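Local coordinates for protein alpha-toxin (Clostridium novyi, PDB 2VK9) that is a large clostridial toxin whose catalytic portion, modelled here, belongs to the GT-A clan of glycosyltransferase folds, at residues N128-V140 / N227-N240. Numbering follows the deposited sequence.
Sequences NIRLFYDKNSLLV and NNNKMIAIGATDIN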
loop_
_atom_site.group_PDB
_atom_site.type_symbol
_atom_site.label_atom_id
_atom_site.label_comp_id
_atom_site.label_asym_id
_atom_site.label_seq_id
_atom_site.Cartn_x
_atom_site.Cartn_y
_atom_site.Cartn_z
ATOM N N ASN A 128 16.085 -0.225 16.101
ATOM C CA ASN A 128 16.211 -1.633 15.799
ATOM C C ASN A 128 15.701 -1.789 14.380
ATOM O O ASN A 128 14.511 -1.559 14.098
ATOM C CB ASN A 128 15.409 -2.503 16.766
ATOM C CG ASN A 128 15.978 -2.493 18.176
ATOM O OD1 ASN A 128 17.149 -2.208 18.378
ATOM N ND2 ASN A 128 15.144 -2.804 19.157
ATOM N N ILE A 129 16.622 -2.139 13.484
ATOM C CA ILE A 129 16.327 -2.246 12.073
ATOM C C ILE A 129 16.217 -3.708 11.694
ATOM O O ILE A 129 17.097 -4.509 12.012
ATOM C CB ILE A 129 17.379 -1.522 11.226
ATOM C CG1 ILE A 129 17.398 -0.038 11.592
ATOM C CG2 ILE A 129 17.049 -1.664 9.758
ATOM C CD1 ILE A 129 18.498 0.756 10.950
ATOM N N ARG A 130 15.122 -4.067 11.038
ATOM C CA ARG A 130 14.921 -5.446 10.631
ATOM C C ARG A 130 14.507 -5.503 9.186
ATOM O O ARG A 130 13.865 -4.594 8.670
ATOM C CB ARG A 130 13.847 -6.123 11.475
ATOM C CG ARG A 130 14.209 -6.458 12.908
ATOM C CD ARG A 130 12.939 -6.916 13.612
ATOM N NE ARG A 130 13.028 -6.939 15.068
ATOM C CZ ARG A 130 12.841 -5.888 15.866
ATOM N NH1 ARG A 130 12.556 -4.688 15.371
ATOM N NH2 ARG A 130 12.941 -6.037 17.175
ATOM N N LEU A 131 14.892 -6.594 8.541
ATOM C CA LEU A 131 14.527 -6.879 7.173
ATOM C C LEU A 131 13.846 -8.235 7.185
ATOM O O LEU A 131 14.424 -9.236 7.586
ATOM C CB LEU A 131 15.778 -6.872 6.299
ATOM C CG LEU A 131 15.759 -7.254 4.816
ATOM C CD1 LEU A 131 14.598 -6.622 4.100
ATOM C CD2 LEU A 131 17.033 -6.720 4.231
ATOM N N PHE A 132 12.589 -8.254 6.777
ATOM C CA PHE A 132 11.788 -9.441 6.918
ATOM C C PHE A 132 11.727 -10.162 5.605
ATOM O O PHE A 132 11.591 -9.540 4.564
ATOM C CB PHE A 132 10.390 -9.069 7.397
ATOM C CG PHE A 132 10.349 -8.651 8.836
ATOM C CD1 PHE A 132 10.428 -7.311 9.185
ATOM C CD2 PHE A 132 10.249 -9.602 9.843
ATOM C CE1 PHE A 132 10.399 -6.923 10.527
ATOM C CE2 PHE A 132 10.220 -9.221 11.185
ATOM C CZ PHE A 132 10.294 -7.885 11.527
ATOM N N TYR A 133 11.860 -11.479 5.656
ATOM C CA TYR A 133 11.710 -12.298 4.475
ATOM C C TYR A 133 11.064 -13.630 4.830
ATOM O O TYR A 133 10.911 -13.965 6.006
ATOM C CB TYR A 133 13.059 -12.501 3.807
ATOM C CG TYR A 133 13.902 -13.631 4.357
ATOM C CD1 TYR A 133 14.418 -13.582 5.651
ATOM C CD2 TYR A 133 14.216 -14.735 3.560
ATOM C CE1 TYR A 133 15.214 -14.599 6.142
ATOM C CE2 TYR A 133 15.014 -15.764 4.036
ATOM C CZ TYR A 133 15.513 -15.692 5.333
ATOM O OH TYR A 133 16.304 -16.716 5.821
ATOM N N ASP A 134 10.674 -14.378 3.810
ATOM C CA ASP A 134 10.020 -15.646 4.014
ATOM C C ASP A 134 10.900 -16.768 3.465
ATOM O O ASP A 134 10.896 -17.074 2.253
ATOM C CB ASP A 134 8.642 -15.638 3.363
ATOM C CG ASP A 134 7.840 -16.870 3.687
ATOM O OD1 ASP A 134 8.431 -17.908 4.046
ATOM O OD2 ASP A 134 6.602 -16.806 3.579
ATOM N N LYS A 135 11.652 -17.368 4.385
ATOM C CA LYS A 135 12.600 -18.437 4.099
ATOM C C LYS A 135 11.924 -19.580 3.361
ATOM O O LYS A 135 12.531 -20.234 2.511
ATOM C CB LYS A 135 13.190 -18.950 5.414
ATOM C CG LYS A 135 14.278 -19.972 5.270
ATOM C CD LYS A 135 14.627 -20.577 6.607
ATOM C CE LYS A 135 15.988 -21.252 6.531
ATOM N NZ LYS A 135 16.132 -22.373 7.504
ATOM N N ASN A 136 10.657 -19.805 3.681
ATOM C CA ASN A 136 9.935 -20.938 3.130
ATOM C C ASN A 136 9.386 -20.701 1.738
ATOM O O ASN A 136 8.945 -21.645 1.075
ATOM C CB ASN A 136 8.825 -21.384 4.077
ATOM C CG ASN A 136 9.346 -22.209 5.242
ATOM O OD1 ASN A 136 8.569 -22.664 6.065
ATOM N ND2 ASN A 136 10.659 -22.414 5.307
ATOM N N SER A 137 9.420 -19.448 1.289
ATOM C CA SER A 137 8.856 -19.102 -0.003
ATOM C C SER A 137 9.793 -18.137 -0.719
ATOM O O SER A 137 9.619 -16.905 -0.667
ATOM C CB SER A 137 7.453 -18.524 0.167
ATOM O OG SER A 137 7.516 -17.159 0.515
ATOM N N LEU A 138 10.803 -18.718 -1.369
ATOM C CA LEU A 138 11.893 -17.957 -1.961
ATOM C C LEU A 138 11.924 -18.189 -3.465
ATOM O O LEU A 138 12.853 -17.754 -4.166
ATOM C CB LEU A 138 13.224 -18.405 -1.354
ATOM C CG LEU A 138 13.610 -17.873 0.016
ATOM C CD1 LEU A 138 14.610 -18.801 0.667
ATOM C CD2 LEU A 138 14.199 -16.517 -0.143
ATOM N N LEU A 139 10.906 -18.892 -3.946
ATOM C CA LEU A 139 10.839 -19.283 -5.331
ATOM C C LEU A 139 9.581 -18.750 -5.996
ATOM O O LEU A 139 9.274 -19.116 -7.134
ATOM C CB LEU A 139 10.876 -20.801 -5.443
ATOM C CG LEU A 139 12.158 -21.519 -5.052
ATOM C CD1 LEU A 139 11.921 -23.020 -5.188
ATOM C CD2 LEU A 139 13.340 -21.052 -5.908
ATOM N N VAL A 140 8.863 -17.882 -5.293
ATOM C CA VAL A 140 7.600 -17.357 -5.792
ATOM C C VAL A 140 7.827 -16.544 -7.070
ATOM O O VAL A 140 7.086 -16.669 -8.042
ATOM C CB VAL A 140 6.868 -16.519 -4.733
ATOM C CG1 VAL A 140 5.490 -16.142 -5.233
ATOM C CG2 VAL A 140 6.763 -17.293 -3.421
ATOM N N ASN A 227 19.463 -17.783 -2.772
ATOM C CA ASN A 227 18.512 -16.837 -2.203
ATOM C C ASN A 227 18.573 -16.762 -0.670
ATOM O O ASN A 227 18.628 -15.676 -0.102
ATOM C CB ASN A 227 17.088 -17.173 -2.647
ATOM C CG ASN A 227 16.846 -16.921 -4.135
ATOM O OD1 ASN A 227 17.759 -16.564 -4.880
ATOM N ND2 ASN A 227 15.600 -17.108 -4.569
ATOM N N ASN A 228 18.585 -17.913 -0.005
ATOM C CA ASN A 228 18.620 -17.930 1.447
ATOM C C ASN A 228 19.946 -17.468 2.057
ATOM O O ASN A 228 19.957 -16.700 3.027
ATOM C CB ASN A 228 18.207 -19.296 2.001
ATOM C CG ASN A 228 17.771 -19.219 3.451
ATOM O OD1 ASN A 228 17.112 -18.264 3.868
ATOM N ND2 ASN A 228 18.151 -20.208 4.232
ATOM N N ASN A 229 21.058 -17.917 1.488
ATOM C CA ASN A 229 22.377 -17.513 1.981
ATOM C C ASN A 229 22.584 -16.005 1.923
ATOM O O ASN A 229 23.244 -15.423 2.790
ATOM C CB ASN A 229 23.498 -18.208 1.206
ATOM C CG ASN A 229 23.594 -19.685 1.506
ATOM O OD1 ASN A 229 23.012 -20.191 2.468
ATOM N ND2 ASN A 229 24.332 -20.390 0.674
ATOM N N LYS A 230 22.023 -15.374 0.900
ATOM C CA LYS A 230 22.144 -13.949 0.780
ATOM C C LYS A 230 21.378 -13.272 1.917
ATOM O O LYS A 230 21.891 -12.354 2.548
ATOM C CB LYS A 230 21.663 -13.484 -0.594
ATOM C CG LYS A 230 22.145 -12.099 -0.944
ATOM C CD LYS A 230 21.728 -11.674 -2.324
ATOM C CE LYS A 230 22.442 -10.383 -2.676
ATOM N NZ LYS A 230 22.097 -9.895 -4.025
ATOM N N MET A 231 20.165 -13.749 2.192
ATOM C CA MET A 231 19.364 -13.223 3.283
ATOM C C MET A 231 20.027 -13.450 4.652
ATOM O O MET A 231 20.010 -12.554 5.502
ATOM C CB MET A 231 17.953 -13.806 3.244
ATOM C CG MET A 231 17.225 -13.635 1.912
ATOM S SD MET A 231 17.153 -11.932 1.295
ATOM C CE MET A 231 15.887 -11.202 2.327
ATOM N N ILE A 232 20.619 -14.627 4.859
ATOM C CA ILE A 232 21.405 -14.887 6.078
ATOM C C ILE A 232 22.541 -13.897 6.244
ATOM O O ILE A 232 22.801 -13.431 7.346
ATOM C CB ILE A 232 21.988 -16.323 6.145
ATOM C CG1 ILE A 232 20.886 -17.342 6.422
ATOM C CG2 ILE A 232 23.010 -16.445 7.256
ATOM C CD1 ILE A 232 21.173 -18.705 5.828
ATOM N N ALA A 233 23.202 -13.569 5.142
ATOM C CA ALA A 233 24.368 -12.693 5.154
ATOM C C ALA A 233 24.041 -11.259 5.549
ATOM O O ALA A 233 24.900 -10.561 6.091
ATOM C CB ALA A 233 25.049 -12.714 3.808
ATOM N N ILE A 234 22.820 -10.810 5.265
ATOM C CA ILE A 234 22.401 -9.445 5.616
ATOM C C ILE A 234 21.703 -9.421 6.968
ATOM O O ILE A 234 21.405 -8.361 7.505
ATOM C CB ILE A 234 21.493 -8.807 4.540
ATOM C CG1 ILE A 234 20.266 -9.685 4.294
ATOM C CG2 ILE A 234 22.258 -8.610 3.267
ATOM C CD1 ILE A 234 19.390 -9.221 3.171
ATOM N N GLY A 235 21.456 -10.608 7.510
ATOM C CA GLY A 235 20.880 -10.762 8.836
ATOM C C GLY A 235 19.398 -10.512 8.796
ATOM O O GLY A 235 18.856 -9.867 9.678
ATOM N N ALA A 236 18.751 -11.013 7.750
ATOM C CA ALA A 236 17.311 -10.895 7.606
ATOM C C ALA A 236 16.621 -11.774 8.628
ATOM O O ALA A 236 17.147 -12.816 9.011
ATOM C CB ALA A 236 16.894 -11.285 6.225
ATOM N N THR A 237 15.452 -11.346 9.084
ATOM C CA THR A 237 14.690 -12.159 10.004
ATOM C C THR A 237 13.632 -12.924 9.220
ATOM O O THR A 237 12.968 -12.369 8.348
ATOM C CB THR A 237 14.089 -11.326 11.186
ATOM O OG1 THR A 237 13.035 -10.498 10.714
ATOM C CG2 THR A 237 15.134 -10.411 11.810
ATOM N N ASP A 238 13.508 -14.210 9.513
ATOM C CA ASP A 238 12.528 -15.064 8.862
ATOM C C ASP A 238 11.179 -14.907 9.555
ATOM O O ASP A 238 11.109 -14.935 10.784
ATOM C CB ASP A 238 13.001 -16.509 8.956
ATOM C CG ASP A 238 12.041 -17.498 8.319
ATOM O OD1 ASP A 238 11.218 -17.106 7.458
ATOM O OD2 ASP A 238 12.141 -18.694 8.680
ATOM N N ILE A 239 10.113 -14.743 8.769
ATOM C CA ILE A 239 8.770 -14.517 9.322
ATOM C C ILE A 239 8.100 -15.793 9.843
ATOM O O ILE A 239 7.297 -15.732 10.769
ATOM C CB ILE A 239 7.839 -13.730 8.354
ATOM C CG1 ILE A 239 7.628 -14.462 7.027
ATOM C CG2 ILE A 239 8.401 -12.355 8.078
ATOM C CD1 ILE A 239 6.305 -15.142 6.897
ATOM N N ASN A 240 8.447 -16.940 9.259
ATOM C CA ASN A 240 7.932 -18.248 9.693
ATOM C C ASN A 240 8.214 -18.560 11.157
ATOM O O ASN A 240 7.561 -19.404 11.768
ATOM C CB ASN A 240 8.552 -19.365 8.856
ATOM C CG ASN A 240 8.206 -19.256 7.400
ATOM O OD1 ASN A 240 8.978 -18.717 6.621
ATOM N ND2 ASN A 240 7.038 -19.756 7.020
HETATM O O HOH W 1 16.583 -8.256 10.150
#
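Strand 128-133 and the short strand 237-238 form the parallel edge of the mixed sheet in this GT-A-type domain, and helix 217-234 leads into that edge strand through a Schellman motif at Gly235. The parallel register pairs Phe132 with Thr237 and Tyr133 with Asp238. Its ladder has three backbone bonds: Thr237 N to Leu131 O at 2.8 Å, Tyr133 N to Thr237 O at 3.0 Å and Ile239 N to Tyr133 O at 3.0 Å. A water accepts from Leu131 N and donates to Gly235 O, extending the link ahead of the first direct rung.

Tyr133 joins strand to helix. With CG set between its backbone N and carbonyl carbon (chi1 84°), the ring lies beside the last helical turns. Met231 CB sits over one face, 3.7 Å from the Tyr133 ring centroid and 15° off its normal, a CH-pi contact, while Ala236 CB approaches the ring obliquely. At the ring edge, Tyr133 OH donates to Asn228 OD1 at 2.6 Å, in the amide carbonyl plane. Leu131 CD2 meets Ile234 CD1 further along the helix.

Beyond the strand, Asp134 to Ser137 make a type I turn, and Asp134 OD1 accepts from Asn136 N in an Asx turn. Asp238 OD1 receives Lys135 N at 3.1 Å from above the carboxylate plane. Asp134 OD2 is hydrogen-bonded to Tyr253 OH of helix 247-259. At the other end of the helical segment, Asn227 ND2 donates a hydrogen bond to Leu138 O at 2.9 Å, with that oxygen lying in the Asn227 amide plane.

Polar bonds at the ring edge and in the turn thus flank an apolar patch of Tyr133, Met231, Ala236, Leu131 and Ile234, which is consistent with a set position of helix 217-234 against the sheet edge. Asp134 OD1 and Asp238 OD1, 4.5 Å apart, may raise each other's proton affinity, an effect their backbone N-H donors would partly offset.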